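Local structure of tryptophanyl-tRNA synthetase (2EL7) at residues R3-I8 and L138-D143; Q215-L220 and T238-Y243; G205-E210 and R283-R288; L100-D105 and A162-H167. The protein probably catalyses the ATP-dependent attachment of tryptophan to its cognate tRNA, as a homodimeric class I aminoacyl-tRNA synthetase. All blocks are in the same frame, centred on the assembly; numbering follows the deposited sequence.

Interaction 1 (R3-I8 and L138-D143); sequences RVLSGI and LIYKAD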
loop_
_atom_site.group_PDB
_atom_site.type_symbol
_atom_site.label_atom_id
_atom_site.label_comp_id
_atom_site.label_asym_id
_atom_site.label_seq_id
_atom_site.Cartn_x
_atom_site.Cartn_y
_atom_site.Cartn_z
ATOM N N ARG A 3 -13.621 21.066 1.377
ATOM C CA ARG A 3 -13.954 19.660 1.252
ATOM C C ARG A 3 -13.563 18.942 2.513
ATOM O O ARG A 3 -12.439 19.065 2.991
ATOM C CB ARG A 3 -13.244 19.014 0.069
ATOM C CG ARG A 3 -13.590 17.535 -0.054
ATOM C CD ARG A 3 -13.021 16.965 -1.317
ATOM N NE ARG A 3 -13.731 17.487 -2.472
ATOM C CZ ARG A 3 -13.219 17.561 -3.693
ATOM N NH1 ARG A 3 -13.954 18.045 -4.665
ATOM N NH2 ARG A 3 -11.975 17.161 -3.943
ATOM N N VAL A 4 -14.505 18.198 3.054
ATOM C CA VAL A 4 -14.268 17.481 4.281
ATOM C C VAL A 4 -14.264 15.969 4.083
ATOM O O VAL A 4 -15.023 15.448 3.276
ATOM C CB VAL A 4 -15.347 17.865 5.340
ATOM C CG1 VAL A 4 -15.264 16.939 6.562
ATOM C CG2 VAL A 4 -15.126 19.310 5.777
ATOM N N LEU A 5 -13.371 15.277 4.784
ATOM C CA LEU A 5 -13.351 13.835 4.708
ATOM C C LEU A 5 -13.602 13.329 6.113
ATOM O O LEU A 5 -12.835 13.634 7.034
ATOM C CB LEU A 5 -12.017 13.289 4.211
ATOM C CG LEU A 5 -12.078 11.741 4.246
ATOM C CD1 LEU A 5 -13.009 11.192 3.157
ATOM C CD2 LEU A 5 -10.703 11.157 4.070
ATOM N N SER A 6 -14.686 12.581 6.292
ATOM C CA SER A 6 -15.002 12.035 7.612
ATOM C C SER A 6 -14.998 10.510 7.583
ATOM O O SER A 6 -15.658 9.898 6.746
ATOM C CB SER A 6 -16.361 12.557 8.098
ATOM O OG SER A 6 -16.389 13.984 8.107
ATOM N N GLY A 7 -14.255 9.906 8.507
ATOM C CA GLY A 7 -14.158 8.464 8.573
ATOM C C GLY A 7 -15.207 7.804 9.435
ATOM O O GLY A 7 -15.407 8.184 10.599
ATOM N N ILE A 8 -15.874 6.803 8.857
ATOM C CA ILE A 8 -16.918 6.037 9.525
ATOM C C ILE A 8 -16.434 4.604 9.767
ATOM O O ILE A 8 -16.024 3.904 8.829
ATOM C CB ILE A 8 -18.188 5.995 8.657
ATOM C CG1 ILE A 8 -18.860 7.368 8.665
ATOM C CG2 ILE A 8 -19.159 4.895 9.152
ATOM C CD1 ILE A 8 -20.122 7.406 7.826
ATOM N N LEU A 138 -5.580 12.886 1.571
ATOM C CA LEU A 138 -5.052 13.669 0.475
ATOM C C LEU A 138 -5.452 13.264 -0.958
ATOM O O LEU A 138 -5.457 14.114 -1.871
ATOM C CB LEU A 138 -3.538 13.767 0.623
ATOM C CG LEU A 138 -3.141 14.301 2.013
ATOM C CD1 LEU A 138 -1.607 14.316 2.166
ATOM C CD2 LEU A 138 -3.736 15.692 2.232
ATOM N N ILE A 139 -5.798 11.995 -1.179
ATOM C CA ILE A 139 -6.188 11.574 -2.534
ATOM C C ILE A 139 -7.424 12.367 -3.004
ATOM O O ILE A 139 -7.642 12.542 -4.215
ATOM C CB ILE A 139 -6.551 10.088 -2.585
ATOM C CG1 ILE A 139 -6.563 9.605 -4.029
ATOM C CG2 ILE A 139 -7.970 9.866 -2.020
ATOM C CD1 ILE A 139 -5.284 9.043 -4.490
ATOM N N TYR A 140 -8.221 12.831 -2.034
ATOM C CA TYR A 140 -9.450 13.577 -2.285
ATOM C C TYR A 140 -9.264 15.069 -2.015
ATOM O O TYR A 140 -10.233 15.849 -2.066
ATOM C CB TYR A 140 -10.595 13.054 -1.393
ATOM C CG TYR A 140 -10.909 11.579 -1.563
ATOM C CD1 TYR A 140 -10.810 10.689 -0.484
ATOM C CD2 TYR A 140 -11.237 11.065 -2.810
ATOM C CE1 TYR A 140 -11.014 9.325 -0.664
ATOM C CE2 TYR A 140 -11.440 9.725 -2.999
ATOM C CZ TYR A 140 -11.318 8.847 -1.932
ATOM O OH TYR A 140 -11.386 7.491 -2.190
ATOM N N LYS A 141 -8.019 15.453 -1.721
ATOM C CA LYS A 141 -7.679 16.840 -1.437
ATOM C C LYS A 141 -8.587 17.432 -0.374
ATOM O O LYS A 141 -8.954 18.594 -0.463
ATOM C CB LYS A 141 -7.788 17.696 -2.704
ATOM C CG LYS A 141 -6.463 18.064 -3.381
ATOM C CD LYS A 141 -5.963 16.988 -4.316
ATOM C CE LYS A 141 -4.666 17.382 -5.047
ATOM N NZ LYS A 141 -4.823 18.321 -6.192
ATOM N N ALA A 142 -8.975 16.641 0.612
ATOM C CA ALA A 142 -9.826 17.162 1.689
ATOM C C ALA A 142 -8.976 18.099 2.540
ATOM O O ALA A 142 -7.824 17.807 2.806
ATOM C CB ALA A 142 -10.387 16.006 2.583
ATOM N N ASP A 143 -9.543 19.209 2.989
ATOM C CA ASP A 143 -8.779 20.148 3.810
ATOM C C ASP A 143 -9.244 20.141 5.261
ATOM O O ASP A 143 -8.661 20.802 6.111
ATOM C CB ASP A 143 -8.884 21.572 3.231
ATOM C CG ASP A 143 -10.309 22.101 3.240
ATOM O OD1 ASP A 143 -10.847 22.436 2.171
ATOM O OD2 ASP A 143 -10.905 22.182 4.325
#

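Interaction 2 (Q215-L220 and T238-Y243); sequences QKIQHL and TILFTY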
loop_
_atom_site.group_PDB
_atom_site.type_symbol
_atom_site.label_atom_id
_atom_site.label_comp_id
_atom_site.label_asym_id
_atom_site.label_seq_id
_atom_site.Cartn_x
_atom_site.Cartn_y
_atom_site.Cartn_z
ATOM N N GLN A 215 -35.138 -1.659 29.911
ATOM C CA GLN A 215 -34.464 -2.308 31.023
ATOM C C GLN A 215 -33.225 -1.538 31.468
ATOM O O GLN A 215 -32.937 -1.476 32.660
ATOM C CB GLN A 215 -34.099 -3.760 30.671
ATOM C CG GLN A 215 -35.294 -4.696 30.565
ATOM C CD GLN A 215 -36.129 -4.736 31.847
ATOM O OE1 GLN A 215 -35.619 -5.052 32.934
ATOM N NE2 GLN A 215 -37.416 -4.417 31.727
ATOM N N LYS A 216 -32.499 -0.944 30.522
ATOM C CA LYS A 216 -31.299 -0.185 30.873
ATOM C C LYS A 216 -31.623 1.102 31.635
ATOM O O LYS A 216 -30.896 1.489 32.548
ATOM C CB LYS A 216 -30.480 0.121 29.618
ATOM C CG LYS A 216 -29.766 -1.104 29.068
ATOM C CD LYS A 216 -28.985 -0.769 27.824
ATOM C CE LYS A 216 -28.309 -1.989 27.227
ATOM N NZ LYS A 216 -27.640 -1.649 25.930
ATOM N N ILE A 217 -32.714 1.767 31.268
ATOM C CA ILE A 217 -33.114 2.994 31.957
ATOM C C ILE A 217 -33.573 2.573 33.354
ATOM O O ILE A 217 -33.277 3.214 34.362
ATOM C CB ILE A 217 -34.308 3.677 31.240
ATOM C CG1 ILE A 217 -33.971 3.905 29.764
ATOM C CG2 ILE A 217 -34.643 4.994 31.913
ATOM C CD1 ILE A 217 -32.740 4.705 29.564
ATOM N N GLN A 218 -34.310 1.472 33.371
ATOM C CA GLN A 218 -34.855 0.882 34.578
ATOM C C GLN A 218 -33.757 0.675 35.603
ATOM O O GLN A 218 -33.974 0.887 36.798
ATOM C CB GLN A 218 -35.458 -0.472 34.235
ATOM C CG GLN A 218 -36.430 -1.011 35.245
ATOM C CD GLN A 218 -37.744 -0.274 35.200
ATOM O OE1 GLN A 218 -38.281 -0.017 34.121
ATOM N NE2 GLN A 218 -38.277 0.067 36.373
ATOM N N HIS A 219 -32.584 0.259 35.119
ATOM C CA HIS A 219 -31.433 -0.023 35.969
ATOM C C HIS A 219 -30.386 1.073 36.072
ATOM O O HIS A 219 -29.339 0.854 36.680
ATOM C CB HIS A 219 -30.743 -1.311 35.516
ATOM C CG HIS A 219 -31.501 -2.563 35.840
ATOM N ND1 HIS A 219 -32.753 -2.835 35.326
ATOM C CD2 HIS A 219 -31.167 -3.635 36.597
ATOM C CE1 HIS A 219 -33.153 -4.022 35.748
ATOM N NE2 HIS A 219 -32.209 -4.529 36.521
ATOM N N LEU A 220 -30.637 2.243 35.487
ATOM C CA LEU A 220 -29.655 3.319 35.590
ATOM C C LEU A 220 -29.378 3.503 37.067
ATOM O O LEU A 220 -30.302 3.566 37.879
ATOM C CB LEU A 220 -30.173 4.635 35.008
ATOM C CG LEU A 220 -30.429 4.726 33.505
ATOM C CD1 LEU A 220 -30.694 6.184 33.154
ATOM C CD2 LEU A 220 -29.235 4.204 32.717
ATOM N N THR A 238 -27.264 12.336 38.826
ATOM C CA THR A 238 -27.438 10.982 38.299
ATOM C C THR A 238 -27.432 10.964 36.760
ATOM O O THR A 238 -27.951 11.885 36.114
ATOM C CB THR A 238 -28.762 10.377 38.789
ATOM O OG1 THR A 238 -28.935 10.684 40.179
ATOM C CG2 THR A 238 -28.767 8.864 38.593
ATOM N N ILE A 239 -26.855 9.921 36.165
ATOM C CA ILE A 239 -26.817 9.860 34.709
ATOM C C ILE A 239 -28.261 9.954 34.227
ATOM O O ILE A 239 -28.529 10.347 33.090
ATOM C CB ILE A 239 -26.147 8.548 34.182
ATOM C CG1 ILE A 239 -27.078 7.351 34.351
ATOM C CG2 ILE A 239 -24.843 8.295 34.927
ATOM C CD1 ILE A 239 -26.540 6.079 33.701
ATOM N N LEU A 240 -29.185 9.619 35.123
ATOM C CA LEU A 240 -30.609 9.664 34.831
ATOM C C LEU A 240 -31.054 11.055 34.371
ATOM O O LEU A 240 -31.829 11.175 33.414
ATOM C CB LEU A 240 -31.409 9.256 36.064
ATOM C CG LEU A 240 -32.912 9.088 35.860
ATOM C CD1 LEU A 240 -33.191 7.801 35.105
ATOM C CD2 LEU A 240 -33.597 9.053 37.213
ATOM N N PHE A 241 -30.577 12.103 35.042
ATOM C CA PHE A 241 -30.947 13.465 34.658
ATOM C C PHE A 241 -30.040 14.022 33.582
ATOM O O PHE A 241 -30.331 15.076 33.012
ATOM C CB PHE A 241 -30.944 14.392 35.870
ATOM C CG PHE A 241 -32.263 14.449 36.579
ATOM C CD1 PHE A 241 -33.233 15.363 36.193
ATOM C CD2 PHE A 241 -32.566 13.537 37.592
ATOM C CE1 PHE A 241 -34.491 15.367 36.799
ATOM C CE2 PHE A 241 -33.822 13.530 38.207
ATOM C CZ PHE A 241 -34.784 14.444 37.809
ATOM N N THR A 242 -28.940 13.320 33.308
ATOM C CA THR A 242 -28.006 13.738 32.264
ATOM C C THR A 242 -28.665 13.363 30.939
ATOM O O THR A 242 -28.812 14.198 30.038
ATOM C CB THR A 242 -26.653 13.013 32.403
ATOM O OG1 THR A 242 -26.023 13.416 33.626
ATOM C CG2 THR A 242 -25.737 13.349 31.243
ATOM N N TYR A 243 -29.075 12.103 30.836
ATOM C CA TYR A 243 -29.756 11.618 29.651
ATOM C C TYR A 243 -31.004 12.450 29.472
ATOM O O TYR A 243 -31.284 12.925 28.374
ATOM C CB TYR A 243 -30.172 10.165 29.813
ATOM C CG TYR A 243 -29.047 9.160 29.792
ATOM C CD1 TYR A 243 -29.321 7.801 29.904
ATOM C CD2 TYR A 243 -27.714 9.554 29.645
ATOM C CE1 TYR A 243 -28.305 6.847 29.874
ATOM C CE2 TYR A 243 -26.682 8.597 29.610
ATOM C CZ TYR A 243 -26.993 7.246 29.731
ATOM O OH TYR A 243 -26.004 6.284 29.765
#

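Interaction 3 (G205-E210 and R283-R288); sequences GLLEPE and RPIRER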
loop_
_atom_site.group_PDB
_atom_site.type_symbol
_atom_site.label_atom_id
_atom_site.label_comp_id
_atom_site.label_asym_id
_atom_site.label_seq_id
_atom_site.Cartn_x
_atom_site.Cartn_y
_atom_site.Cartn_z
ATOM N N GLY A 205 -28.194 1.716 22.083
ATOM C CA GLY A 205 -28.145 1.823 20.635
ATOM C C GLY A 205 -29.342 2.536 20.038
ATOM O O GLY A 205 -30.442 2.494 20.596
ATOM N N LEU A 206 -29.140 3.192 18.898
ATOM C CA LEU A 206 -30.230 3.909 18.243
ATOM C C LEU A 206 -31.281 2.938 17.733
ATOM O O LEU A 206 -32.455 3.291 17.628
ATOM C CB LEU A 206 -29.715 4.740 17.060
ATOM C CG LEU A 206 -28.441 5.558 17.263
ATOM C CD1 LEU A 206 -28.255 6.437 16.039
ATOM C CD2 LEU A 206 -28.526 6.411 18.527
ATOM N N LEU A 207 -30.861 1.717 17.416
ATOM C CA LEU A 207 -31.783 0.720 16.887
ATOM C C LEU A 207 -32.012 -0.434 17.852
ATOM O O LEU A 207 -32.669 -1.417 17.509
ATOM C CB LEU A 207 -31.262 0.187 15.547
ATOM C CG LEU A 207 -31.027 1.237 14.444
ATOM C CD1 LEU A 207 -30.648 0.503 13.162
ATOM C CD2 LEU A 207 -32.283 2.100 14.202
ATOM N N GLU A 208 -31.475 -0.301 19.059
ATOM C CA GLU A 208 -31.602 -1.320 20.090
ATOM C C GLU A 208 -33.076 -1.620 20.333
ATOM O O GLU A 208 -33.914 -0.733 20.251
ATOM C CB GLU A 208 -30.915 -0.822 21.375
ATOM C CG GLU A 208 -30.827 -1.830 22.500
ATOM C CD GLU A 208 -29.943 -1.364 23.651
ATOM O OE1 GLU A 208 -30.024 -1.975 24.740
ATOM O OE2 GLU A 208 -29.163 -0.396 23.482
ATOM N N PRO A 209 -33.426 -2.888 20.619
ATOM C CA PRO A 209 -34.855 -3.147 20.850
ATOM C C PRO A 209 -35.424 -2.317 22.022
ATOM O O PRO A 209 -34.796 -2.177 23.085
ATOM C CB PRO A 209 -34.890 -4.644 21.123
ATOM C CG PRO A 209 -33.755 -5.155 20.313
ATOM C CD PRO A 209 -32.664 -4.146 20.623
ATOM N N GLU A 210 -36.616 -1.767 21.808
ATOM C CA GLU A 210 -37.300 -0.946 22.799
ATOM C C GLU A 210 -37.292 -1.561 24.199
ATOM O O GLU A 210 -36.967 -0.903 25.188
ATOM C CB GLU A 210 -38.737 -0.739 22.349
ATOM C CG GLU A 210 -39.438 0.377 23.050
ATOM C CD GLU A 210 -40.821 0.628 22.484
ATOM O OE1 GLU A 210 -41.693 -0.244 22.675
ATOM O OE2 GLU A 210 -41.033 1.692 21.848
ATOM N N ARG A 283 -37.324 7.696 17.144
ATOM C CA ARG A 283 -38.425 7.356 16.255
ATOM C C ARG A 283 -38.086 7.545 14.775
ATOM O O ARG A 283 -38.095 6.580 14.017
ATOM C CB ARG A 283 -39.664 8.174 16.639
ATOM C CG ARG A 283 -40.965 7.774 15.961
ATOM C CD ARG A 283 -42.101 8.679 16.424
ATOM N NE ARG A 283 -43.034 8.957 15.343
ATOM C CZ ARG A 283 -42.744 9.690 14.265
ATOM N NH1 ARG A 283 -41.535 10.237 14.119
ATOM N NH2 ARG A 283 -43.662 9.860 13.312
ATOM N N PRO A 284 -37.773 8.780 14.344
ATOM C CA PRO A 284 -37.436 9.040 12.933
ATOM C C PRO A 284 -36.218 8.238 12.427
ATOM O O PRO A 284 -36.152 7.850 11.258
ATOM C CB PRO A 284 -37.157 10.548 12.899
ATOM C CG PRO A 284 -37.878 11.070 14.107
ATOM C CD PRO A 284 -37.664 10.010 15.143
ATOM N N ILE A 285 -35.249 7.999 13.295
ATOM C CA ILE A 285 -34.075 7.253 12.885
ATOM C C ILE A 285 -34.484 5.815 12.612
ATOM O O ILE A 285 -34.099 5.223 11.596
ATOM C CB ILE A 285 -32.994 7.286 13.992
ATOM C CG1 ILE A 285 -32.592 8.749 14.256
ATOM C CG2 ILE A 285 -31.809 6.421 13.606
ATOM C CD1 ILE A 285 -31.623 8.936 15.409
ATOM N N ARG A 286 -35.291 5.269 13.517
ATOM C CA ARG A 286 -35.766 3.888 13.418
ATOM C C ARG A 286 -36.680 3.653 12.230
ATOM O O ARG A 286 -36.594 2.621 11.559
ATOM C CB ARG A 286 -36.508 3.506 14.685
ATOM C CG ARG A 286 -35.707 3.666 15.927
ATOM C CD ARG A 286 -36.447 2.980 17.061
ATOM N NE ARG A 286 -35.497 2.632 18.081
ATOM C CZ ARG A 286 -35.573 1.551 18.821
ATOM N NH1 ARG A 286 -34.635 1.323 19.722
ATOM N NH2 ARG A 286 -36.581 0.714 18.672
ATOM N N GLU A 287 -37.581 4.599 11.985
ATOM C CA GLU A 287 -38.475 4.477 10.842
ATOM C C GLU A 287 -37.599 4.455 9.588
ATOM O O GLU A 287 -37.814 3.601 8.725
ATOM C CB GLU A 287 -39.479 5.628 10.805
ATOM C CG GLU A 287 -40.782 5.295 11.526
ATOM C CD GLU A 287 -41.526 6.517 12.069
ATOM O OE1 GLU A 287 -41.398 7.618 11.480
ATOM O OE2 GLU A 287 -42.247 6.358 13.088
ATOM N N ARG A 288 -36.597 5.349 9.497
ATOM C CA ARG A 288 -35.708 5.339 8.328
ATOM C C ARG A 288 -34.983 3.994 8.224
ATOM O O ARG A 288 -34.950 3.377 7.160
ATOM C CB ARG A 288 -34.650 6.438 8.380
ATOM C CG ARG A 288 -35.116 7.852 8.078
ATOM C CD ARG A 288 -33.908 8.815 7.937
ATOM N NE ARG A 288 -34.258 10.184 8.305
ATOM C CZ ARG A 288 -34.289 10.662 9.552
ATOM N NH1 ARG A 288 -34.638 11.922 9.772
ATOM N NH2 ARG A 288 -33.949 9.900 10.577
#

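Interaction 4 (L100-D105 and A162-H167); sequences LTPLGD and ARRFNH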
loop_
_atom_site.group_PDB
_atom_site.type_symbol
_atom_site.label_atom_id
_atom_site.label_comp_id
_atom_site.label_asym_id
_atom_site.label_seq_id
_atom_site.Cartn_x
_atom_site.Cartn_y
_atom_site.Cartn_z
ATOM N N LEU A 100 7.881 8.479 1.761
ATOM C CA LEU A 100 8.196 9.827 2.223
ATOM C C LEU A 100 7.940 10.015 3.713
ATOM O O LEU A 100 7.792 11.151 4.151
ATOM C CB LEU A 100 7.359 10.858 1.469
ATOM C CG LEU A 100 7.372 10.875 -0.058
ATOM C CD1 LEU A 100 6.272 11.814 -0.541
ATOM C CD2 LEU A 100 8.731 11.313 -0.561
ATOM N N THR A 101 7.880 8.917 4.473
ATOM C CA THR A 101 7.621 8.978 5.911
ATOM C C THR A 101 8.729 8.368 6.770
ATOM O O THR A 101 9.051 7.186 6.653
ATOM C CB THR A 101 6.281 8.275 6.266
ATOM O OG1 THR A 101 5.230 8.834 5.470
ATOM C CG2 THR A 101 5.915 8.479 7.754
ATOM N N PRO A 102 9.341 9.179 7.646
ATOM C CA PRO A 102 10.414 8.681 8.525
ATOM C C PRO A 102 9.831 7.605 9.452
ATOM O O PRO A 102 8.779 7.814 10.063
ATOM C CB PRO A 102 10.829 9.924 9.318
ATOM C CG PRO A 102 10.453 11.070 8.416
ATOM C CD PRO A 102 9.123 10.629 7.831
ATOM N N LEU A 103 10.512 6.470 9.564
ATOM C CA LEU A 103 10.047 5.379 10.410
ATOM C C LEU A 103 9.741 5.838 11.838
ATOM O O LEU A 103 8.690 5.491 12.403
ATOM C CB LEU A 103 11.108 4.281 10.461
ATOM C CG LEU A 103 10.672 2.818 10.438
ATOM C CD1 LEU A 103 11.728 1.991 11.120
ATOM C CD2 LEU A 103 9.355 2.624 11.117
ATOM N N GLY A 104 10.679 6.604 12.412
ATOM C CA GLY A 104 10.552 7.117 13.768
ATOM C C GLY A 104 9.237 7.820 14.058
ATOM O O GLY A 104 8.651 7.619 15.116
ATOM N N ASP A 105 8.768 8.656 13.144
ATOM C CA ASP A 105 7.492 9.334 13.355
ATOM C C ASP A 105 6.331 8.342 13.487
ATOM O O ASP A 105 5.344 8.627 14.173
ATOM C CB ASP A 105 7.189 10.299 12.203
ATOM C CG ASP A 105 8.188 11.443 12.126
ATOM O OD1 ASP A 105 8.276 12.066 11.039
ATOM O OD2 ASP A 105 8.874 11.716 13.149
ATOM N N ALA A 162 2.172 16.201 3.455
ATOM C CA ALA A 162 1.778 17.088 2.385
ATOM C C ALA A 162 2.893 18.085 2.121
ATOM O O ALA A 162 3.268 18.331 0.966
ATOM C CB ALA A 162 0.504 17.807 2.751
ATOM N N ARG A 163 3.427 18.665 3.192
ATOM C CA ARG A 163 4.505 19.626 3.049
ATOM C C ARG A 163 5.703 18.980 2.384
ATOM O O ARG A 163 6.282 19.557 1.459
ATOM C CB ARG A 163 4.917 20.209 4.404
ATOM C CG ARG A 163 3.858 21.123 5.024
ATOM C CD ARG A 163 4.463 22.049 6.068
ATOM N NE ARG A 163 4.927 21.322 7.228
ATOM C CZ ARG A 163 4.138 20.964 8.232
ATOM N NH1 ARG A 163 2.852 21.285 8.198
ATOM N NH2 ARG A 163 4.630 20.272 9.260
ATOM N N ARG A 164 6.061 17.778 2.827
ATOM C CA ARG A 164 7.209 17.090 2.251
ATOM C C ARG A 164 6.991 16.841 0.771
ATOM O O ARG A 164 7.908 17.045 -0.028
ATOM C CB ARG A 164 7.462 15.770 2.981
ATOM C CG ARG A 164 8.795 15.152 2.656
ATOM C CD ARG A 164 9.132 14.021 3.649
ATOM N NE ARG A 164 9.297 14.456 5.046
ATOM C CZ ARG A 164 8.478 14.136 6.045
ATOM N NH1 ARG A 164 8.727 14.584 7.276
ATOM N NH2 ARG A 164 7.409 13.374 5.821
ATOM N N PHE A 165 5.771 16.426 0.407
ATOM C CA PHE A 165 5.443 16.166 -0.979
ATOM C C PHE A 165 5.456 17.462 -1.778
ATOM O O PHE A 165 6.085 17.534 -2.841
ATOM C CB PHE A 165 4.060 15.501 -1.114
ATOM C CG PHE A 165 3.743 15.025 -2.520
ATOM C CD1 PHE A 165 3.908 13.678 -2.876
ATOM C CD2 PHE A 165 3.313 15.926 -3.503
ATOM C CE1 PHE A 165 3.653 13.234 -4.190
ATOM C CE2 PHE A 165 3.056 15.498 -4.817
ATOM C CZ PHE A 165 3.227 14.149 -5.159
ATOM N N ASN A 166 4.759 18.482 -1.288
ATOM C CA ASN A 166 4.708 19.761 -2.006
ATOM C C ASN A 166 6.091 20.362 -2.284
ATOM O O ASN A 166 6.339 20.872 -3.376
ATOM C CB ASN A 166 3.842 20.780 -1.261
ATOM C CG ASN A 166 2.357 20.396 -1.245
ATOM O OD1 ASN A 166 1.884 19.603 -2.072
ATOM N ND2 ASN A 166 1.611 20.975 -0.313
ATOM N N HIS A 167 6.991 20.283 -1.308
ATOM C CA HIS A 167 8.330 20.819 -1.472
ATOM C C HIS A 167 9.160 20.040 -2.489
ATOM O O HIS A 167 9.881 20.647 -3.295
ATOM C CB HIS A 167 9.072 20.840 -0.121
ATOM C CG HIS A 167 10.545 21.116 -0.243
ATOM N ND1 HIS A 167 11.044 22.324 -0.685
ATOM C CD2 HIS A 167 11.625 20.347 0.049
ATOM C CE1 HIS A 167 12.368 22.291 -0.652
ATOM N NE2 HIS A 167 12.745 21.103 -0.209
HETATM O O HOH W 1 6.741 13.239 8.691
#

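Interaction 1 (R3-I8 and L138-D143)
R3 grips the turn at 140-143 at three points, joining the first strand of the Rossmann fold to the Schellman motif that ends helix 124-139. Its NH2 donates to Y140 O over 2.9 Å in a nearly straight bond (168°); the oxygen lies in the guanidinium plane, whereas the nitrogen sits above the plane of the carbonyl. The backbone of R3 adds a pair of bonds to D143: D143 N reaches R3 O at 2.9 Å, and R3 N reaches D143 OD1 at 3.2 Å, meeting that carboxylate from above its plane. D143 OD1 also accepts from K2 N. An apolar patch lies alongside, where L5 CB rests on A142 CB at 3.6 Å and L5 CD1 approaches Y140 CD1 obliquely at 4.3 Å. The R3 chain leaves with CG opposite the backbone N and folds at chi3 (-70°), which turns NH2 back toward the Y140 carbonyl. A second anchor fixes the same guanidinium, since NE forms a salt bridge with D36. F82 meets the Y140 ring edge to face, and Y140 lies close to D136, a predicted tryptophan-binding residue. L5 also pairs through its backbone with T144, consistent with strand 144-146 extending the parallel sheet beside strand 4-8. K141 takes the C-prime position of the Schellman motif, with phi at +52° and its N bonded to L138 O at 2.9 Å.

Interaction 2 (Q215-L220 and T238-Y243)
L220 points its branches at helix 239-247 because CG stands opposite its own carbonyl carbon (chi1 -67°), while L240 swings CG opposite its backbone N (chi1 -173°) and so carries CD1 back to meet it. The two methyls, L220 CD1 and L240 CD1, are 3.6 Å apart. The other branch, L220 CD2, touches I239 CD1 at 3.4 Å, so the isopropyl fork is held from two sides by consecutive residues of the first helical turn. One turn further on, the Y243 ring completes the set of side chains around L220: Y243 CD1 lies 3.9 Å from L220 CD1, in an oblique approach. I217 reaches in less closely, its CG2 being 4.5 Å from L240 CD1. All these contacts are apolar and bury 231 Å² in total. With an alanine at L220, the methyls of I239 and L240 and the Y243 ring would probably lose their shared partner, opening a gap between the two helix ends. The chain is delivered to this position by the end of helix 210-218, where H219 ND1 and H219 N both bond to Q215 O, each at 3.0 Å. K271 and L274 of helix 267-294 also pack on this cluster. The Y243 hydroxyl bonds to P188 O and its side chain touches M196, so this helix-end packing backs the KMSKS region, the predicted ATP-binding signature of class I synthetases.

Interaction 3 (G205-E210 and R283-R288)
The R286 guanidinium has the L207 carbonyl carbon over one face, L207 C lying 3.7 Å from NH1, and the turn of E208, P209 and E210 at its edge. L206 O comes in obliquely. Toward it NE donates a bond of 3.1 Å that is clearly bent (135°), the oxygen standing 30° out of the guanidinium plane. E208 O is also at the edge, but its modelled separation from NH1 is too short to be trusted in detail. The arginine reaches the loop because its chain is extended from CG to NE, sliding past the oppositely directed L207, whose CD2 touches R286 CG at 4.1 Å. Beside this polar end, L206 CD1 packs on I285 CD1 at 4.2 Å, and Y19 of helix 16-33 contacts both residues. The loop is braced from within: E208 OE2 accepts from G205 N at 2.7 Å, while E208 OE1 pairs with K216 and S212. The carboxylates of E208 and E210 do not touch the guanidinium, E210 OE2 being 5.6 Å from R286 NH2. A cationic side chain of helix 267-294 thus donates to a main-chain carbonyl of the loop after the KMSKS region, beside apolar packing, and the contact is probably not a charge pair.

Interaction 4 (L100-D105 and A162-H167)
Polar contact between L100-D105 and A162-H167 runs through R164. Its NH2 approaches L100 O at 2.8 Å, but the N-H is poorly aimed (125°), so this counts as a weak hydrogen bond. NH1 instead donates to a water, which accepts from it at 2.8 Å at the edge of the guanidinium, in its plane, and donates to D105 OD1 at 3.0 Å. That bridge links opposite charges whose own atoms, D105 OD1 and R164 NH1, stay 4.6 Å apart. The reach is set by torsions: R164 CG is opposite the backbone N (chi1 -167°) and the chain bends at chi3 (-64°), bringing the planar group over the loop. Flat-group packing comes next, as the CD-CG side of P102 lies over one face of the guanidinium, offset toward its rim, with CD 3.8 Å from NH2. A leucine in place of R164 would probably leave L100 O without this donor and D105 without its water-linked positive partner. Apolar contact is made one residue on, where L100 CD1 meets the F165 ring at its edge, 3.8 Å from F165 CD1. F173 also meets that ring edge to face. Beyond the chain, W123 of the second subunit packs on both P102 and R164, and S124 of that subunit bonds to T101 O. Helix 153-169 packs here against a loop that forms part of the homodimer interface.

The four contacts fall into two pairs on opposite sides of the chain's centre. Interactions 1 and 4, with centres about 19 Å apart, belong to the Rossmann-fold part and touch where L138 CD1 meets A162 CB at 4.1 Å, so helices 124-139 and 153-169 meet there; their segments interleave along the sequence, and both close before interactions 2 and 3 open. Interactions 2 and 3 lie about 18 Å apart by centres, joined by a salt bridge from K216 NZ to E208 OE1 (2.7 Å). Both segments of interaction 2 fall between those of interaction 3; helix 267-294 supplies one segment of interaction 3 and, through K271 and L274, packs on interaction 2. The centres of interactions 2 and 4 are about 48 Å apart, separating KMSKS-side packing from the subunit interface.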